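Local atomic coordinates of putative NAD(P)H-flavin oxidoreductase (Streptococcus pyogenes serotype M1, PDB entry 2HAY), a protein that binds FMN and, as a member of the nitroreductase family, probably catalyses NAD(P)H-dependent reduction through its bound flavin. Residues Q13-F18 and T158-G163; T20-Y25 and G201-D206. All coordinates share one frame; numbering follows the deposited sequence.

Contact 1: Q13-F18 and T158-G163; sequences QQALHF and TAALLG
The carbonyl oxygen of Ala160 meets Phe18 CD1 at 3.9 Å and also accepts the amide of Gly163, with 2.9 Å from Gly163 N to Ala160 O. That bond closes helix 137-162, where Gly163, at positive phi, forms a Schellman motif. The two helices pack nearly crosswise: the short axes of 13-18 and 158-162 make an angle of 105° and approach to 8.6 Å. Two small residues permit this. Ala15 and Ala160 face each other, their CB atoms 4.0 Å apart, and Ala160 lies close to the FMN-binding Arg19. Leu161 starts out pointing away from helix 6-18, but its CD2 branch reaches a second side of the Ala15 methyl, at 3.9 Å and roughly at right angles to the Ala160 contact. Leu161 packs as well on Leu161 of the second subunit, so the crossing adjoins the dimer interface. No hydrogen bond joins the segments; they meet by alanine-alanine and alanine-leucine packing and by the Phe18 ring. Phe18 has CG trans to its backbone nitrogen (chi1 179°), which carries the ring alongside the C-terminal turn of helix 137-162, level with Gly163; Gly163 O stands oblique to it, 3.6 Å from Phe18 CZ.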
loop_
_atom_site.group_PDB
_atom_site.type_symbol
_atom_site.label_atom_id
_atom_site.label_comp_id
_atom_site.label_asym_id
_atom_site.label_seq_id
_atom_site.Cartn_x
_atom_site.Cartn_y
_atom_site.Cartn_z
ATOM N N GLN B 13 1.168 -12.944 -14.905
ATOM C CA GLN B 13 2.614 -13.032 -14.971
ATOM C C GLN B 13 3.184 -12.026 -15.981
ATOM O O GLN B 13 4.251 -11.451 -15.746
ATOM C CB GLN B 13 3.025 -14.464 -15.268
ATOM C CG GLN B 13 4.458 -14.823 -14.833
ATOM C CD GLN B 13 4.632 -15.020 -13.323
ATOM O OE1 GLN B 13 5.290 -14.207 -12.646
ATOM N NE2 GLN B 13 4.065 -16.119 -12.791
ATOM N N GLN B 14 2.470 -11.773 -17.083
ATOM C CA GLN B 14 2.930 -10.739 -18.038
ATOM C C GLN B 14 2.959 -9.355 -17.416
ATOM O O GLN B 14 3.926 -8.602 -17.614
ATOM C CB GLN B 14 2.103 -10.711 -19.326
ATOM C CG GLN B 14 2.199 -11.992 -20.121
ATOM C CD GLN B 14 3.382 -12.021 -21.063
ATOM O OE1 GLN B 14 3.296 -11.547 -22.196
ATOM N NE2 GLN B 14 4.480 -12.620 -20.619
ATOM N N ALA B 15 1.920 -9.044 -16.653
ATOM C CA ALA B 15 1.785 -7.731 -16.017
ATOM C C ALA B 15 2.828 -7.484 -14.918
ATOM O O ALA B 15 3.374 -6.391 -14.822
ATOM C CB ALA B 15 0.393 -7.526 -15.478
ATOM N N LEU B 16 3.117 -8.512 -14.128
ATOM C CA LEU B 16 4.136 -8.425 -13.072
ATOM C C LEU B 16 5.523 -8.160 -13.645
ATOM O O LEU B 16 6.290 -7.408 -13.071
ATOM C CB LEU B 16 4.163 -9.707 -12.224
ATOM C CG LEU B 16 2.933 -9.997 -11.371
ATOM C CD1 LEU B 16 3.107 -11.329 -10.661
ATOM C CD2 LEU B 16 2.752 -8.877 -10.401
ATOM N N HIS B 17 5.842 -8.772 -14.780
ATOM C CA HIS B 17 7.136 -8.552 -15.379
ATOM C C HIS B 17 7.199 -7.330 -16.303
ATOM O O HIS B 17 8.269 -6.755 -16.479
ATOM C CB HIS B 17 7.651 -9.842 -16.006
ATOM C CG HIS B 17 7.952 -10.905 -14.984
ATOM N ND1 HIS B 17 9.229 -11.160 -14.522
ATOM C CD2 HIS B 17 7.134 -11.752 -14.308
ATOM C CE1 HIS B 17 9.186 -12.130 -13.624
ATOM N NE2 HIS B 17 7.926 -12.503 -13.473
ATOM N N PHE B 18 6.052 -6.910 -16.842
ATOM C CA PHE B 18 5.931 -5.643 -17.580
ATOM C C PHE B 18 6.188 -4.401 -16.707
ATOM O O PHE B 18 6.962 -3.506 -17.106
ATOM C CB PHE B 18 4.563 -5.518 -18.264
ATOM C CG PHE B 18 4.368 -4.214 -19.018
ATOM C CD1 PHE B 18 3.532 -3.229 -18.514
ATOM C CD2 PHE B 18 5.032 -3.978 -20.230
ATOM C CE1 PHE B 18 3.338 -2.040 -19.190
ATOM C CE2 PHE B 18 4.849 -2.773 -20.921
ATOM C CZ PHE B 18 4.005 -1.804 -20.402
ATOM N N THR B 158 -3.634 -2.395 -12.325
ATOM C CA THR B 158 -4.614 -2.049 -13.350
ATOM C C THR B 158 -3.928 -1.413 -14.567
ATOM O O THR B 158 -4.119 -1.888 -15.663
ATOM C CB THR B 158 -5.704 -1.126 -12.766
ATOM O OG1 THR B 158 -6.301 -1.790 -11.647
ATOM C CG2 THR B 158 -6.801 -0.816 -13.811
ATOM N N ALA B 159 -3.094 -0.380 -14.362
ATOM C CA ALA B 159 -2.271 0.167 -15.444
ATOM C C ALA B 159 -1.451 -0.907 -16.171
ATOM O O ALA B 159 -1.440 -0.947 -17.383
ATOM C CB ALA B 159 -1.349 1.299 -14.924
ATOM N N ALA B 160 -0.789 -1.790 -15.425
ATOM C CA ALA B 160 0.072 -2.798 -16.021
ATOM C C ALA B 160 -0.710 -3.751 -16.938
ATOM O O ALA B 160 -0.273 -4.029 -18.043
ATOM C CB ALA B 160 0.810 -3.573 -14.946
ATOM N N LEU B 161 -1.877 -4.202 -16.473
ATOM C CA LEU B 161 -2.792 -5.060 -17.232
ATOM C C LEU B 161 -3.306 -4.380 -18.509
ATOM O O LEU B 161 -3.645 -5.041 -19.495
ATOM C CB LEU B 161 -3.967 -5.496 -16.353
ATOM C CG LEU B 161 -3.635 -6.521 -15.281
ATOM C CD1 LEU B 161 -4.676 -6.482 -14.142
ATOM C CD2 LEU B 161 -3.497 -7.961 -15.827
ATOM N N LEU B 162 -3.311 -3.054 -18.475
ATOM C CA LEU B 162 -3.715 -2.238 -19.589
ATOM C C LEU B 162 -2.539 -1.889 -20.521
ATOM O O LEU B 162 -2.745 -1.345 -21.599
ATOM C CB LEU B 162 -4.381 -0.971 -19.042
ATOM C CG LEU B 162 -5.799 -1.146 -18.476
ATOM C CD1 LEU B 162 -6.277 0.206 -17.947
ATOM C CD2 LEU B 162 -6.786 -1.710 -19.546
ATOM N N GLY B 163 -1.318 -2.220 -20.118
ATOM C CA GLY B 163 -0.127 -1.843 -20.893
ATOM C C GLY B 163 0.345 -0.430 -20.637
ATOM O O GLY B 163 1.159 0.096 -21.375
#

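Contact 2: T20-Y25 and G201-D206; sequences TAVRVY and GYRLRD. With FMN (flavin mononucleotide), chain I; SO4 (sulfate ion), chain H.
Thr20 and Arg203 are brought together by their first torsions. A chi1 of -175° in Thr20 sends OG1 to the flavin mononucleotide phosphate and leaves CG2 facing Arg203; in Arg203, chi1 of 71° and a bend at chi3 fold the chain until one guanidinium face lies under that methyl, with Thr20 CG2 3.5 Å from Arg203 NH2. Arg203 NH1 pairs with Asp206 OD1 on its anti lone pair, while NH2 forms a salt bridge with Asp165. Further along, a single beta bridge joins Tyr25 and Arg203. Here Leu204 N gives a nearly straight bond to Val24 O (3.2 Å, 174°), and a water donates to the same oxygen and to Arg205 O. The Val24 and Leu204 side chains lie side by side, pointing the same way. Gly201 lets the Tyr25 ring close in, its CD2 3.6 Å from Gly201 C, as Val22 CG1 sits over one ring face, toward its rim; Tyr25 OH bonds Ser199. Thr20 OG1 and Ala21 N both bind FMN O1P at 2.9 Å. The loop after strand 192-201 thus packs against the phosphate-binding loop; with carboxylates on NH1 and NH2, the Arg203 charge is probably largely balanced locally, its guanidinium held against Thr20.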
loop_
_atom_site.group_PDB
_atom_site.type_symbol
_atom_site.label_atom_id
_atom_site.label_comp_id
_atom_site.label_asym_id
_atom_site.label_seq_id
_atom_site.Cartn_x
_atom_site.Cartn_y
_atom_site.Cartn_z
ATOM N N THR B 20 7.566 -1.706 -14.584
ATOM C CA THR B 20 8.866 -1.237 -14.135
ATOM C C THR B 20 8.692 0.247 -13.840
ATOM O O THR B 20 7.716 0.852 -14.297
ATOM C CB THR B 20 9.931 -1.517 -15.193
ATOM O OG1 THR B 20 11.224 -1.146 -14.695
ATOM C CG2 THR B 20 9.640 -0.781 -16.493
ATOM N N ALA B 21 9.581 0.822 -13.035
ATOM C CA ALA B 21 9.410 2.221 -12.645
ATOM C C ALA B 21 9.927 3.085 -13.790
ATOM O O ALA B 21 11.124 3.134 -14.060
ATOM C CB ALA B 21 10.105 2.541 -11.285
ATOM N N VAL B 22 9.004 3.715 -14.502
ATOM C CA VAL B 22 9.337 4.385 -15.754
ATOM C C VAL B 22 9.518 5.895 -15.512
ATOM O O VAL B 22 8.622 6.561 -14.997
ATOM C CB VAL B 22 8.277 4.082 -16.866
ATOM C CG1 VAL B 22 8.484 4.965 -18.074
ATOM C CG2 VAL B 22 8.311 2.583 -17.272
ATOM N N ARG B 23 10.683 6.417 -15.870
ATOM C CA ARG B 23 10.972 7.844 -15.668
ATOM C C ARG B 23 10.634 8.717 -16.862
ATOM O O ARG B 23 10.160 9.846 -16.688
ATOM C CB ARG B 23 12.428 8.069 -15.265
ATOM C CG ARG B 23 12.819 7.378 -13.945
ATOM C CD ARG B 23 14.256 7.724 -13.500
ATOM N NE ARG B 23 15.119 8.084 -14.636
ATOM C CZ ARG B 23 15.583 9.314 -14.879
ATOM N NH1 ARG B 23 16.345 9.531 -15.957
ATOM N NH2 ARG B 23 15.296 10.323 -14.047
ATOM N N VAL B 24 10.876 8.206 -18.065
ATOM C CA VAL B 24 10.655 8.979 -19.287
ATOM C C VAL B 24 9.573 8.353 -20.174
ATOM O O VAL B 24 9.668 7.180 -20.567
ATOM C CB VAL B 24 11.957 9.177 -20.089
ATOM C CG1 VAL B 24 11.726 10.172 -21.219
ATOM C CG2 VAL B 24 13.076 9.665 -19.174
ATOM N N TYR B 25 8.545 9.154 -20.459
ATOM C CA TYR B 25 7.387 8.713 -21.227
ATOM C C TYR B 25 7.379 9.392 -22.580
ATOM O O TYR B 25 7.939 10.481 -22.750
ATOM C CB TYR B 25 6.078 9.039 -20.495
ATOM C CG TYR B 25 6.011 8.455 -19.104
ATOM C CD1 TYR B 25 6.542 9.142 -18.012
ATOM C CD2 TYR B 25 5.458 7.188 -18.887
ATOM C CE1 TYR B 25 6.490 8.589 -16.718
ATOM C CE2 TYR B 25 5.400 6.641 -17.623
ATOM C CZ TYR B 25 5.930 7.343 -16.548
ATOM O OH TYR B 25 5.895 6.790 -15.310
ATOM N N GLY B 201 1.683 6.665 -18.142
ATOM C CA GLY B 201 1.930 6.928 -19.573
ATOM C C GLY B 201 2.481 5.705 -20.263
ATOM O O GLY B 201 2.291 4.602 -19.806
ATOM N N TYR B 202 3.163 5.902 -21.376
ATOM C CA TYR B 202 3.771 4.814 -22.114
ATOM C C TYR B 202 5.253 5.075 -22.189
ATOM O O TYR B 202 5.678 6.180 -22.540
ATOM C CB TYR B 202 3.142 4.681 -23.505
ATOM C CG TYR B 202 1.663 4.469 -23.393
ATOM C CD1 TYR B 202 0.758 5.537 -23.540
ATOM C CD2 TYR B 202 1.156 3.204 -23.070
ATOM C CE1 TYR B 202 -0.628 5.320 -23.398
ATOM C CE2 TYR B 202 -0.200 2.977 -22.934
ATOM C CZ TYR B 202 -1.091 4.027 -23.091
ATOM O OH TYR B 202 -2.436 3.737 -22.931
ATOM N N ARG B 203 6.037 4.052 -21.847
ATOM C CA ARG B 203 7.473 4.205 -21.816
ATOM C C ARG B 203 7.972 4.662 -23.192
ATOM O O ARG B 203 7.486 4.200 -24.226
ATOM C CB ARG B 203 8.143 2.899 -21.400
ATOM C CG ARG B 203 8.082 1.801 -22.472
ATOM C CD ARG B 203 8.640 0.503 -21.955
ATOM N NE ARG B 203 7.867 0.027 -20.813
ATOM C CZ ARG B 203 8.116 -1.090 -20.139
ATOM N NH1 ARG B 203 9.133 -1.857 -20.489
ATOM N NH2 ARG B 203 7.342 -1.439 -19.114
ATOM N N LEU B 204 8.930 5.581 -23.180
ATOM C CA LEU B 204 9.663 5.955 -24.380
ATOM C C LEU B 204 10.359 4.718 -24.954
ATOM O O LEU B 204 10.249 4.446 -26.146
ATOM C CB LEU B 204 10.675 7.052 -24.038
ATOM C CG LEU B 204 11.381 7.819 -25.153
ATOM C CD1 LEU B 204 10.385 8.498 -26.096
ATOM C CD2 LEU B 204 12.343 8.834 -24.535
ATOM N N ARG B 205 11.060 3.975 -24.093
ATOM C CA ARG B 205 11.666 2.682 -24.447
ATOM C C ARG B 205 11.853 1.781 -23.210
ATOM O O ARG B 205 11.737 2.254 -22.074
ATOM C CB ARG B 205 13.002 2.889 -25.186
ATOM C CG ARG B 205 14.261 3.018 -24.309
ATOM C CD ARG B 205 14.404 4.381 -23.664
ATOM N NE ARG B 205 15.808 4.703 -23.384
ATOM C CZ ARG B 205 16.480 4.312 -22.297
ATOM N NH1 ARG B 205 15.895 3.559 -21.362
ATOM N NH2 ARG B 205 17.749 4.677 -22.145
ATOM N N ASP B 206 12.140 0.492 -23.428
ATOM C CA ASP B 206 12.430 -0.432 -22.321
ATOM C C ASP B 206 13.786 -0.052 -21.692
ATOM O O ASP B 206 14.629 0.542 -22.365
ATOM C CB ASP B 206 12.468 -1.891 -22.815
ATOM C CG ASP B 206 11.198 -2.317 -23.584
ATOM O OD1 ASP B 206 10.072 -2.230 -23.056
ATOM O OD2 ASP B 206 11.333 -2.779 -24.735
HETATM N N1 FMN I . 11.588 6.166 -8.629
HETATM C C2 FMN I . 12.084 7.448 -8.915
HETATM O O2 FMN I . 12.846 7.644 -9.892
HETATM N N3 FMN I . 11.712 8.527 -8.103
HETATM C C4 FMN I . 10.886 8.364 -6.994
HETATM O O4 FMN I . 10.681 9.274 -6.180
HETATM C C4A FMN I . 10.396 7.092 -6.691
HETATM N N5 FMN I . 9.567 6.947 -5.579
HETATM C C5A FMN I . 9.046 5.699 -5.249
HETATM C C6 FMN I . 8.199 5.583 -4.144
HETATM C C7 FMN I . 7.670 4.345 -3.802
HETATM C C7M FMN I . 6.578 4.300 -2.768
HETATM C C8 FMN I . 7.987 3.205 -4.571
HETATM C C8M FMN I . 7.123 1.987 -4.479
HETATM C C9 FMN I . 8.840 3.323 -5.683
HETATM C C9A FMN I . 9.374 4.581 -6.035
HETATM N N10 FMN I . 10.218 4.745 -7.163
HETATM C C10 FMN I . 10.739 5.994 -7.505
HETATM C "C1'" FMN I . 10.562 3.593 -8.031
HETATM C "C2'" FMN I . 11.601 2.690 -7.348
HETATM O "O2'" FMN I . 12.921 3.167 -7.564
HETATM C "C3'" FMN I . 11.467 1.269 -7.909
HETATM O "O3'" FMN I . 10.157 0.791 -7.704
HETATM C "C4'" FMN I . 12.455 0.256 -7.341
HETATM O "O4'" FMN I . 13.763 0.754 -7.569
HETATM C "C5'" FMN I . 12.243 -1.128 -7.987
HETATM O "O5'" FMN I . 12.401 -1.134 -9.414
HETATM P P FMN I . 11.204 -1.470 -10.446
HETATM O O1P FMN I . 11.574 -0.941 -11.803
HETATM O O2P FMN I . 9.910 -0.879 -9.953
HETATM O O3P FMN I . 10.934 -2.922 -10.585
HETATM S S SO4 H . 17.069 2.841 -17.708
HETATM O O1 SO4 H . 16.497 3.851 -16.816
HETATM O O2 SO4 H . 18.331 3.342 -18.244
HETATM O O3 SO4 H . 17.322 1.597 -16.977
HETATM O O4 SO4 H . 16.145 2.582 -18.811
HETATM O O HOH W 1 11.891 5.267 -21.038
#

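The two contacts interleave along the chain: helix 6-18 leads into the FMN-binding loop, and helix 137-162 precedes the loop after strand 192-201. They touch directly: Arg203 NH2 probably donates to Phe18 O at 2.9 Å, and Gly163 O packs against Tyr202 CD2. In contact 1, Ala15 and Ala160 form the buried centre, with Phe18 toward the surface; in contact 2, Val22, Tyr25 and Gly201 are buried and Leu204 is exposed. Contact 1 is apolar helix packing that reaches the second subunit. Contact 2 ties two loops within one subunit by backbone bonding, water and packing, with the paired Arg203 inside it and, at the exposed side, Arg205 holding a sulfate probably from the crystallisation liquor.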